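Local coordinates for protein mannitol dehydrogenase (Pseudomonas fluorescens, PDB 1LJ8) that probably catalyses the NAD-dependent interconversion of mannitol and fructose, and is captured here with the dinucleotide bound, at residues Met1-Lys5 / Gly249-Ala253; Gly36-His41 / Val229-Thr233; Thr132-Tyr136 / Ser188-Leu192. One frame throughout, in Å; residues are numbered along the deposited sequence.

Contact 1 (Met1-Lys5 / Gly249-Ala253); sequences MKLNK and GIDDA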
loop_
_atom_site.group_PDB
_atom_site.type_symbol
_atom_site.label_atom_id
_atom_site.label_comp_id
_atom_site.label_asym_id
_atom_site.label_seq_id
_atom_site.Cartn_x
_atom_site.Cartn_y
_atom_site.Cartn_z
HETATM N N MSE A 1 23.532 8.971 -18.868
HETATM C CA MSE A 1 23.587 10.301 -18.176
HETATM C C MSE A 1 22.951 10.274 -16.775
HETATM O O MSE A 1 21.759 9.943 -16.644
HETATM C CB MSE A 1 22.864 11.363 -18.990
HETATM C CG MSE A 1 23.000 12.768 -18.384
HETATM SE SE MSE A 1 24.879 13.493 -18.604
HETATM C CE MSE A 1 24.846 13.609 -20.555
ATOM N N LYS A 2 23.712 10.684 -15.752
ATOM C CA LYS A 2 23.198 10.721 -14.368
ATOM C C LYS A 2 22.089 11.761 -14.210
ATOM O O LYS A 2 22.227 12.911 -14.645
ATOM C CB LYS A 2 24.332 11.035 -13.373
ATOM C CG LYS A 2 23.884 11.322 -11.913
ATOM C CD LYS A 2 23.212 10.099 -11.252
ATOM C CE LYS A 2 23.059 10.266 -9.725
ATOM N NZ LYS A 2 22.372 9.064 -9.101
ATOM N N LEU A 3 20.965 11.336 -13.629
ATOM C CA LEU A 3 19.882 12.278 -13.389
ATOM C C LEU A 3 20.219 13.212 -12.226
ATOM O O LEU A 3 20.475 12.767 -11.095
ATOM C CB LEU A 3 18.559 11.528 -13.064
ATOM C CG LEU A 3 17.421 12.500 -12.661
ATOM C CD1 LEU A 3 17.133 13.540 -13.778
ATOM C CD2 LEU A 3 16.105 11.654 -12.358
ATOM N N ASN A 4 20.242 14.514 -12.527
ATOM C CA ASN A 4 20.415 15.550 -11.534
ATOM C C ASN A 4 20.063 16.907 -12.159
ATOM O O ASN A 4 19.758 17.013 -13.363
ATOM C CB ASN A 4 21.813 15.535 -10.901
ATOM C CG ASN A 4 22.925 15.777 -11.901
ATOM O OD1 ASN A 4 22.780 16.525 -12.853
ATOM N ND2 ASN A 4 24.050 15.110 -11.676
ATOM N N LYS A 5 20.058 17.950 -11.366
ATOM C CA LYS A 5 19.683 19.239 -11.948
ATOM C C LYS A 5 20.656 19.705 -12.991
ATOM O O LYS A 5 20.272 20.344 -13.980
ATOM C CB LYS A 5 19.535 20.286 -10.859
ATOM C CG LYS A 5 18.220 20.111 -10.106
ATOM C CD LYS A 5 18.161 21.032 -8.903
ATOM C CE LYS A 5 17.957 22.470 -9.349
ATOM N NZ LYS A 5 17.954 23.390 -8.161
ATOM N N GLY A 249 18.634 6.055 -21.747
ATOM C CA GLY A 249 19.901 6.701 -21.411
ATOM C C GLY A 249 20.080 7.337 -20.050
ATOM O O GLY A 249 21.135 7.911 -19.769
ATOM N N ILE A 250 19.057 7.222 -19.194
ATOM C CA ILE A 250 19.140 7.839 -17.872
ATOM C C ILE A 250 19.759 6.894 -16.845
ATOM O O ILE A 250 19.343 5.701 -16.742
ATOM C CB ILE A 250 17.718 8.199 -17.309
ATOM C CG1 ILE A 250 16.942 9.090 -18.306
ATOM C CG2 ILE A 250 17.895 8.904 -15.916
ATOM C CD1 ILE A 250 15.443 9.344 -17.891
ATOM N N ASP A 251 20.704 7.420 -16.073
ATOM C CA ASP A 251 21.302 6.628 -15.008
ATOM C C ASP A 251 20.616 7.207 -13.781
ATOM O O ASP A 251 20.961 8.287 -13.318
ATOM C CB ASP A 251 22.821 6.834 -14.944
ATOM C CG ASP A 251 23.530 6.330 -16.197
ATOM O OD1 ASP A 251 23.318 5.147 -16.540
ATOM O OD2 ASP A 251 24.304 7.116 -16.840
ATOM N N ASP A 252 19.591 6.509 -13.293
ATOM C CA ASP A 252 18.823 6.971 -12.141
ATOM C C ASP A 252 19.089 5.950 -11.015
ATOM O O ASP A 252 18.882 4.754 -11.200
ATOM C CB ASP A 252 17.329 7.009 -12.532
ATOM C CG ASP A 252 16.449 7.651 -11.468
ATOM O OD1 ASP A 252 16.818 7.618 -10.274
ATOM O OD2 ASP A 252 15.385 8.181 -11.837
ATOM N N ALA A 253 19.542 6.412 -9.838
ATOM C CA ALA A 253 19.850 5.479 -8.769
ATOM C C ALA A 253 18.551 4.841 -8.258
ATOM O O ALA A 253 18.597 3.758 -7.677
ATOM C CB ALA A 253 20.544 6.200 -7.585
#
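The carboxylate of Asp251 is approached over one face by the amino terminus of Met1: N stands 2.9 Å from OD2, 53° out of the carboxylate plane, in a bond that is also a salt bridge. Asp251 CG lies beside its own backbone N (chi1 -65°), which swings the acid up alongside the first residue. Asp252 OD2 meets a methyl instead, Leu3 CD2 at 3.6 Å, the two side chains running side by side in the same direction. The polar work of that acid is done by Thr84, which bonds OD2, and by Gln79 and Trp254, which bond OD1.

Met1 N, in a residue modelled as selenomethionine, has a second acceptor, Gly249 O at 2.8 Å, just where helix 238-248 has ended. The backbones then pair around Asp251: its N reaches Met1 O at 2.8 Å, and its O takes Leu3 N at 3.1 Å. Between these bonds Lys2 CA leans on Asp251 O. Lys2 bends at chi2 (64°), bringing NZ to 3.7 Å from Ala253 CB, though the amine's hydrogen bond goes to Gln79. Beneath, Leu3 CB rests on Ile250 CG2 at 3.9 Å, and both residues reach Thr84 of strand 83-87. Bonds from one residue to the two flanking its partner are the signature of a parallel beta bridge, here a single one, binding the N-terminal tail to the loop before strand 256-258.

Contact 2 (Gly36-His41 / Val229-Thr233); sequences GFHRAH and VDRIT. With NAD (nicotinamide-adenine-dinucleotide), chain B.
The dinucleotide-binding turn of the Rossmann fold, with the short helix that follows it, meets the loop after strand 227-230, which holds the nicotinamide carboxamide: Gly36 and Phe37 face Thr233. Gly36 N and Phe37 N each give a hydrogen bond to the diphosphate, Phe37 N to NAD O2N at 2.9 Å. Thr233 reads the carboxamide with its backbone, N donating to NAD O7N at 2.8 Å and O accepting from NAD N7N at 3.1 Å.

The Phe37 ring lies as a flat floor under the nicotinamide. Its CG is anti to the backbone N (chi1 -173°), and NAD C5N sits 3.4 Å above the ring plane, over the centre. His41 CB backs the opposite face, while Arg231 O, Thr233 OG1 and Val229 CB line the edge. Thr233 CG2 presses on Gly36 C at 3.5 Å, a tight fit.

Farther along, Arg231 NH1 bonds Ala40 O, at the end of the helix, 2.8 Å long and lying in both the carbonyl and the guanidinium plane. Its other nitrogens go to Glu87 and to Glu259 O. His41 NE2 bonds Gln263 O, and Val256 of strand 256-258 packs on Ala40 and Thr233, so the strand backs both helix 36-40 and the loop after strand 227-230.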
loop_
_atom_site.group_PDB
_atom_site.type_symbol
_atom_site.label_atom_id
_atom_site.label_comp_id
_atom_site.label_asym_id
_atom_site.label_seq_id
_atom_site.Cartn_x
_atom_site.Cartn_y
_atom_site.Cartn_z
ATOM N N GLY A 36 7.777 3.573 -3.393
ATOM C CA GLY A 36 7.420 3.656 -4.794
ATOM C C GLY A 36 6.051 4.268 -5.027
ATOM O O GLY A 36 5.884 5.187 -5.831
ATOM N N PHE A 37 5.044 3.786 -4.309
ATOM C CA PHE A 37 3.686 4.267 -4.579
ATOM C C PHE A 37 3.484 5.755 -4.401
ATOM O O PHE A 37 2.851 6.415 -5.225
ATOM C CB PHE A 37 2.651 3.510 -3.720
ATOM C CG PHE A 37 1.239 3.855 -4.076
ATOM C CD1 PHE A 37 0.741 3.602 -5.369
ATOM C CD2 PHE A 37 0.431 4.487 -3.158
ATOM C CE1 PHE A 37 -0.582 4.002 -5.710
ATOM C CE2 PHE A 37 -0.876 4.890 -3.466
ATOM C CZ PHE A 37 -1.390 4.650 -4.750
ATOM N N HIS A 38 4.040 6.311 -3.337
ATOM C CA HIS A 38 3.889 7.752 -3.153
ATOM C C HIS A 38 4.410 8.501 -4.370
ATOM O O HIS A 38 3.799 9.452 -4.857
ATOM C CB HIS A 38 4.712 8.244 -1.931
ATOM C CG HIS A 38 4.844 9.733 -1.891
ATOM N ND1 HIS A 38 3.766 10.556 -1.625
ATOM C CD2 HIS A 38 5.895 10.547 -2.164
ATOM C CE1 HIS A 38 4.152 11.819 -1.744
ATOM N NE2 HIS A 38 5.436 11.841 -2.073
ATOM N N ARG A 39 5.560 8.060 -4.863
ATOM C CA ARG A 39 6.186 8.737 -5.983
ATOM C C ARG A 39 5.448 8.568 -7.303
ATOM O O ARG A 39 5.437 9.495 -8.135
ATOM C CB ARG A 39 7.646 8.223 -6.142
ATOM C CG ARG A 39 8.481 8.537 -4.856
ATOM C CD ARG A 39 9.972 8.355 -5.175
ATOM N NE ARG A 39 10.251 6.943 -5.482
ATOM C CZ ARG A 39 11.248 6.539 -6.276
ATOM N NH1 ARG A 39 12.056 7.447 -6.837
ATOM N NH2 ARG A 39 11.426 5.222 -6.521
ATOM N N ALA A 40 4.860 7.396 -7.508
ATOM C CA ALA A 40 4.144 7.125 -8.776
ATOM C C ALA A 40 2.732 7.677 -8.787
ATOM O O ALA A 40 2.098 7.738 -9.867
ATOM C CB ALA A 40 4.061 5.594 -8.997
ATOM N N HIS A 41 2.247 8.080 -7.622
ATOM C CA HIS A 41 0.849 8.492 -7.491
ATOM C C HIS A 41 0.701 9.901 -6.954
ATOM O O HIS A 41 0.506 10.813 -7.735
ATOM C CB HIS A 41 0.136 7.431 -6.612
ATOM C CG HIS A 41 -1.350 7.595 -6.517
ATOM N ND1 HIS A 41 -1.947 8.310 -5.505
ATOM C CD2 HIS A 41 -2.356 7.129 -7.311
ATOM C CE1 HIS A 41 -3.266 8.283 -5.673
ATOM N NE2 HIS A 41 -3.536 7.580 -6.768
ATOM N N VAL A 229 -6.995 4.828 -3.796
ATOM C CA VAL A 229 -5.763 5.168 -4.509
ATOM C C VAL A 229 -5.369 3.961 -5.325
ATOM O O VAL A 229 -5.365 2.832 -4.812
ATOM C CB VAL A 229 -4.656 5.576 -3.497
ATOM C CG1 VAL A 229 -5.171 6.845 -2.717
ATOM C CG2 VAL A 229 -4.322 4.414 -2.536
ATOM N N ASP A 230 -5.045 4.163 -6.608
ATOM C CA ASP A 230 -4.794 2.989 -7.419
ATOM C C ASP A 230 -3.721 3.222 -8.484
ATOM O O ASP A 230 -3.897 4.097 -9.319
ATOM C CB ASP A 230 -6.132 2.628 -8.112
ATOM C CG ASP A 230 -6.146 1.220 -8.724
ATOM O OD1 ASP A 230 -5.159 0.508 -8.565
ATOM O OD2 ASP A 230 -7.164 0.813 -9.367
ATOM N N ARG A 231 -2.623 2.476 -8.417
ATOM C CA ARG A 231 -1.595 2.508 -9.471
ATOM C C ARG A 231 -0.574 1.443 -9.112
ATOM O O ARG A 231 0.147 1.581 -8.118
ATOM C CB ARG A 231 -0.891 3.873 -9.638
ATOM C CG ARG A 231 0.072 3.799 -10.862
ATOM C CD ARG A 231 0.719 5.156 -11.171
ATOM N NE ARG A 231 0.809 5.269 -12.631
ATOM C CZ ARG A 231 1.192 6.356 -13.283
ATOM N NH1 ARG A 231 1.563 7.444 -12.621
ATOM N NH2 ARG A 231 1.099 6.380 -14.627
ATOM N N ILE A 232 -0.542 0.368 -9.898
ATOM C CA ILE A 232 0.378 -0.752 -9.635
ATOM C C ILE A 232 1.802 -0.240 -9.782
ATOM O O ILE A 232 2.224 0.253 -10.837
ATOM C CB ILE A 232 0.078 -1.936 -10.562
ATOM C CG1 ILE A 232 -1.295 -2.548 -10.164
ATOM C CG2 ILE A 232 1.160 -3.008 -10.427
ATOM C CD1 ILE A 232 -1.894 -3.443 -11.331
ATOM N N THR A 233 2.552 -0.406 -8.695
ATOM C CA THR A 233 3.908 0.146 -8.625
ATOM C C THR A 233 4.872 -0.908 -8.093
ATOM O O THR A 233 5.000 -1.129 -6.879
ATOM C CB THR A 233 3.896 1.422 -7.701
ATOM O OG1 THR A 233 2.938 2.392 -8.202
ATOM C CG2 THR A 233 5.333 2.072 -7.642
HETATM P PA NAD B . 7.740 0.564 -0.378
HETATM O O1A NAD B . 8.235 -0.656 0.206
HETATM O O2A NAD B . 8.352 1.199 -1.580
HETATM O O5B NAD B . 7.716 1.728 0.715
HETATM C C5B NAD B . 7.033 1.510 1.988
HETATM C C4B NAD B . 7.404 2.810 2.731
HETATM O O4B NAD B . 6.720 2.753 4.051
HETATM C C3B NAD B . 8.910 2.957 3.150
HETATM O O3B NAD B . 9.212 4.362 3.071
HETATM C C2B NAD B . 8.928 2.407 4.583
HETATM O O2B NAD B . 10.031 2.875 5.348
HETATM C C1B NAD B . 7.629 2.975 5.122
HETATM N N9A NAD B . 7.100 2.318 6.275
HETATM C C8A NAD B . 6.889 0.982 6.549
HETATM N N7A NAD B . 6.338 0.790 7.725
HETATM C C5A NAD B . 6.184 2.069 8.238
HETATM C C6A NAD B . 5.631 2.471 9.459
HETATM N N6A NAD B . 5.114 1.664 10.387
HETATM N N1A NAD B . 5.611 3.830 9.743
HETATM C C2A NAD B . 6.113 4.767 8.843
HETATM N N3A NAD B . 6.647 4.393 7.615
HETATM C C4A NAD B . 6.658 3.017 7.369
HETATM O O3 NAD B . 6.195 0.311 -0.641
HETATM P PN NAD B . 5.172 0.969 -1.692
HETATM O O1N NAD B . 5.129 0.138 -2.899
HETATM O O2N NAD B . 5.552 2.377 -1.844
HETATM O O5D NAD B . 3.781 0.778 -0.975
HETATM C C5D NAD B . 3.560 1.508 0.224
HETATM C C4D NAD B . 2.113 1.464 0.454
HETATM O O4D NAD B . 1.341 2.240 -0.486
HETATM C C3D NAD B . 1.408 0.060 0.511
HETATM O O3D NAD B . 1.657 -0.624 1.733
HETATM C C2D NAD B . -0.040 0.384 0.204
HETATM O O2D NAD B . -0.764 0.695 1.387
HETATM C C1D NAD B . 0.064 1.597 -0.755
HETATM N N1N NAD B . -0.065 1.257 -2.185
HETATM C C2N NAD B . 0.928 0.630 -2.961
HETATM C C3N NAD B . 0.618 0.297 -4.254
HETATM C C7N NAD B . 1.682 -0.424 -5.104
HETATM O O7N NAD B . 1.309 -0.893 -6.189
HETATM N N7N NAD B . 2.908 -0.602 -4.660
HETATM C C4N NAD B . -0.723 0.568 -4.814
HETATM C C5N NAD B . -1.682 1.238 -3.995
HETATM C C6N NAD B . -1.372 1.598 -2.653
#

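Contact 3 (Thr132-Tyr136 / Ser188-Leu192); sequences TEGGY and SCDNL. With NAD (nicotinamide-adenine-dinucleotide), chain B.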
loop_
_atom_site.group_PDB
_atom_site.type_symbol
_atom_site.label_atom_id
_atom_site.label_comp_id
_atom_site.label_asym_id
_atom_site.label_seq_id
_atom_site.Cartn_x
_atom_site.Cartn_y
_atom_site.Cartn_z
ATOM N N THR A 132 2.149 1.700 4.983
ATOM C CA THR A 132 1.754 0.290 4.776
ATOM C C THR A 132 0.511 -0.150 5.528
ATOM O O THR A 132 0.080 0.476 6.504
ATOM C CB THR A 132 2.918 -0.773 5.015
ATOM O OG1 THR A 132 3.090 -1.037 6.428
ATOM C CG2 THR A 132 4.228 -0.303 4.333
ATOM N N GLU A 133 -0.045 -1.275 5.062
ATOM C CA GLU A 133 -1.291 -1.823 5.581
ATOM C C GLU A 133 -1.326 -2.084 7.084
ATOM O O GLU A 133 -2.395 -1.909 7.710
ATOM C CB GLU A 133 -1.653 -3.130 4.844
ATOM C CG GLU A 133 -2.053 -2.955 3.345
ATOM C CD GLU A 133 -0.919 -2.800 2.350
ATOM O OE1 GLU A 133 0.274 -2.722 2.727
ATOM O OE2 GLU A 133 -1.224 -2.754 1.125
ATOM N N GLY A 134 -0.192 -2.470 7.641
ATOM C CA GLY A 134 -0.174 -2.751 9.069
ATOM C C GLY A 134 0.359 -1.583 9.902
ATOM O O GLY A 134 0.496 -1.740 11.129
ATOM N N GLY A 135 0.632 -0.420 9.288
ATOM C CA GLY A 135 1.187 0.695 10.076
ATOM C C GLY A 135 0.234 1.445 11.003
ATOM O O GLY A 135 0.668 2.278 11.796
ATOM N N TYR A 136 -1.060 1.132 10.961
ATOM C CA TYR A 136 -2.030 1.893 11.749
ATOM C C TYR A 136 -2.357 1.345 13.137
ATOM O O TYR A 136 -3.062 1.995 13.923
ATOM C CB TYR A 136 -3.315 2.081 10.933
ATOM C CG TYR A 136 -3.072 2.863 9.641
ATOM C CD1 TYR A 136 -2.451 2.267 8.534
ATOM C CD2 TYR A 136 -3.389 4.218 9.581
ATOM C CE1 TYR A 136 -2.155 3.020 7.391
ATOM C CE2 TYR A 136 -3.090 5.016 8.437
ATOM C CZ TYR A 136 -2.474 4.397 7.352
ATOM O OH TYR A 136 -2.175 5.160 6.246
ATOM N N SER A 188 -4.391 9.669 4.380
ATOM C CA SER A 188 -3.887 8.296 4.189
ATOM C C SER A 188 -3.976 7.887 2.720
ATOM O O SER A 188 -5.005 8.090 2.081
ATOM C CB SER A 188 -4.745 7.285 4.976
ATOM O OG SER A 188 -4.257 5.964 4.696
ATOM N N CYS A 189 -2.900 7.310 2.210
ATOM C CA CYS A 189 -2.890 6.801 0.830
ATOM C C CYS A 189 -2.541 5.313 0.886
ATOM O O CYS A 189 -1.947 4.760 -0.052
ATOM C CB CYS A 189 -1.861 7.564 -0.025
ATOM S SG CYS A 189 -2.306 9.296 -0.186
ATOM N N ASP A 190 -2.907 4.652 1.985
ATOM C CA ASP A 190 -2.678 3.208 2.098
ATOM C C ASP A 190 -3.914 2.377 1.741
ATOM O O ASP A 190 -5.039 2.877 1.742
ATOM C CB ASP A 190 -2.218 2.845 3.530
ATOM C CG ASP A 190 -0.759 3.270 3.794
ATOM O OD1 ASP A 190 0.123 2.695 3.096
ATOM O OD2 ASP A 190 -0.508 4.137 4.705
ATOM N N ASN A 191 -3.680 1.098 1.471
ATOM C CA ASN A 191 -4.744 0.181 1.081
ATOM C C ASN A 191 -5.532 -0.355 2.268
ATOM O O ASN A 191 -5.305 -1.493 2.681
ATOM C CB ASN A 191 -4.118 -1.002 0.347
ATOM C CG ASN A 191 -3.609 -0.642 -1.027
ATOM O OD1 ASN A 191 -4.144 0.257 -1.703
ATOM N ND2 ASN A 191 -2.633 -1.413 -1.501
ATOM N N LEU A 192 -6.468 0.430 2.776
ATOM C CA LEU A 192 -7.333 -0.007 3.882
ATOM C C LEU A 192 -8.710 0.354 3.354
ATOM O O LEU A 192 -8.871 1.399 2.737
ATOM C CB LEU A 192 -7.073 0.783 5.183
ATOM C CG LEU A 192 -5.853 0.239 5.956
ATOM C CD1 LEU A 192 -4.557 0.855 5.385
ATOM C CD2 LEU A 192 -5.988 0.614 7.461
HETATM P PA NAD B . 7.740 0.564 -0.378
HETATM O O1A NAD B . 8.235 -0.656 0.206
HETATM O O2A NAD B . 8.352 1.199 -1.580
HETATM O O5B NAD B . 7.716 1.728 0.715
HETATM C C5B NAD B . 7.033 1.510 1.988
HETATM C C4B NAD B . 7.404 2.810 2.731
HETATM O O4B NAD B . 6.720 2.753 4.051
HETATM C C3B NAD B . 8.910 2.957 3.150
HETATM O O3B NAD B . 9.212 4.362 3.071
HETATM C C2B NAD B . 8.928 2.407 4.583
HETATM O O2B NAD B . 10.031 2.875 5.348
HETATM C C1B NAD B . 7.629 2.975 5.122
HETATM N N9A NAD B . 7.100 2.318 6.275
HETATM C C8A NAD B . 6.889 0.982 6.549
HETATM N N7A NAD B . 6.338 0.790 7.725
HETATM C C5A NAD B . 6.184 2.069 8.238
HETATM C C6A NAD B . 5.631 2.471 9.459
HETATM N N6A NAD B . 5.114 1.664 10.387
HETATM N N1A NAD B . 5.611 3.830 9.743
HETATM C C2A NAD B . 6.113 4.767 8.843
HETATM N N3A NAD B . 6.647 4.393 7.615
HETATM C C4A NAD B . 6.658 3.017 7.369
HETATM O O3 NAD B . 6.195 0.311 -0.641
HETATM P PN NAD B . 5.172 0.969 -1.692
HETATM O O1N NAD B . 5.129 0.138 -2.899
HETATM O O2N NAD B . 5.552 2.377 -1.844
HETATM O O5D NAD B . 3.781 0.778 -0.975
HETATM C C5D NAD B . 3.560 1.508 0.224
HETATM C C4D NAD B . 2.113 1.464 0.454
HETATM O O4D NAD B . 1.341 2.240 -0.486
HETATM C C3D NAD B . 1.408 0.060 0.511
HETATM O O3D NAD B . 1.657 -0.624 1.733
HETATM C C2D NAD B . -0.040 0.384 0.204
HETATM O O2D NAD B . -0.764 0.695 1.387
HETATM C C1D NAD B . 0.064 1.597 -0.755
HETATM N N1N NAD B . -0.065 1.257 -2.185
HETATM C C2N NAD B . 0.928 0.630 -2.961
HETATM C C3N NAD B . 0.618 0.297 -4.254
HETATM C C7N NAD B . 1.682 -0.424 -5.104
HETATM O O7N NAD B . 1.309 -0.893 -6.189
HETATM N N7N NAD B . 2.908 -0.602 -4.660
HETATM C C4N NAD B . -0.723 0.568 -4.814
HETATM C C5N NAD B . -1.682 1.238 -3.995
HETATM C C6N NAD B . -1.372 1.598 -2.653
#
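Asp190 faces Thr132 and Tyr136 with both carboxylate oxygens in use. OD1 takes Thr132 N at 2.9 Å, from above the carboxylate plane (46° out of it), and the ribose hydroxyl NAD O2D at 2.8 Å. OD2 receives Tyr136 OH in a very short bond of 2.5 Å and also accepts from Ile131 N. The acid lies at the edge of the phenol ring, the two planes 80° apart. Tyr136 OH in turn accepts from Ser188 OG at 2.7 Å, and Ser188 OG accepts from Asp190 N at 3.3 Å, an ST turn that closes a small ring of bonds.

Both segments are loops following parallel, adjacent strands of the Rossmann sheet, 126-129 and 185-188, and together they cradle the nicotinamide ribose. NAD O2D, besides donating to Asp190, accepts from Asn191 N at 2.9 Å. NAD O3D donates a hydrogen bond to Glu133 OE1 at 2.7 Å.

The Glu133 chain bends at chi2 (80°), which lays its carboxylate alongside the Asn191 amide. Asn191 ND2 reaches Glu133 OE2 at 3.3 Å, nearly along its C-O axis, and Asn191 OD1 bonds Lys295 NZ of helix 289-313, so each end of the amide has a partner. Asn191 is the centre of an inverse gamma turn, and its O is buried with no partner in the model. Leu192 CD1 packs obliquely on Tyr136 CE1, and helix 378-385 covers Glu133 and Asn191.

Overall arrangement
From the N terminus, residues 1-5 enter contact 1 at once, but its other half comes only at 249-253, so this pairing closes the largest loop, with the other two inside it. Strand 27-32 leads to 36-41, the first half of contact 2, closed at 229-233. Nested within that loop, 132-136 and 188-192 close contact 3. None cross. Contacts 2 and 3 touch where Cys189 O packs against Val229 CG2 and Phe37 CE2, and they share the NAD, their centres about 13 Å apart. Contact 1 lies out at the sheet's 83-87 and 256-258 side, its centre about 21 Å from that of contact 2.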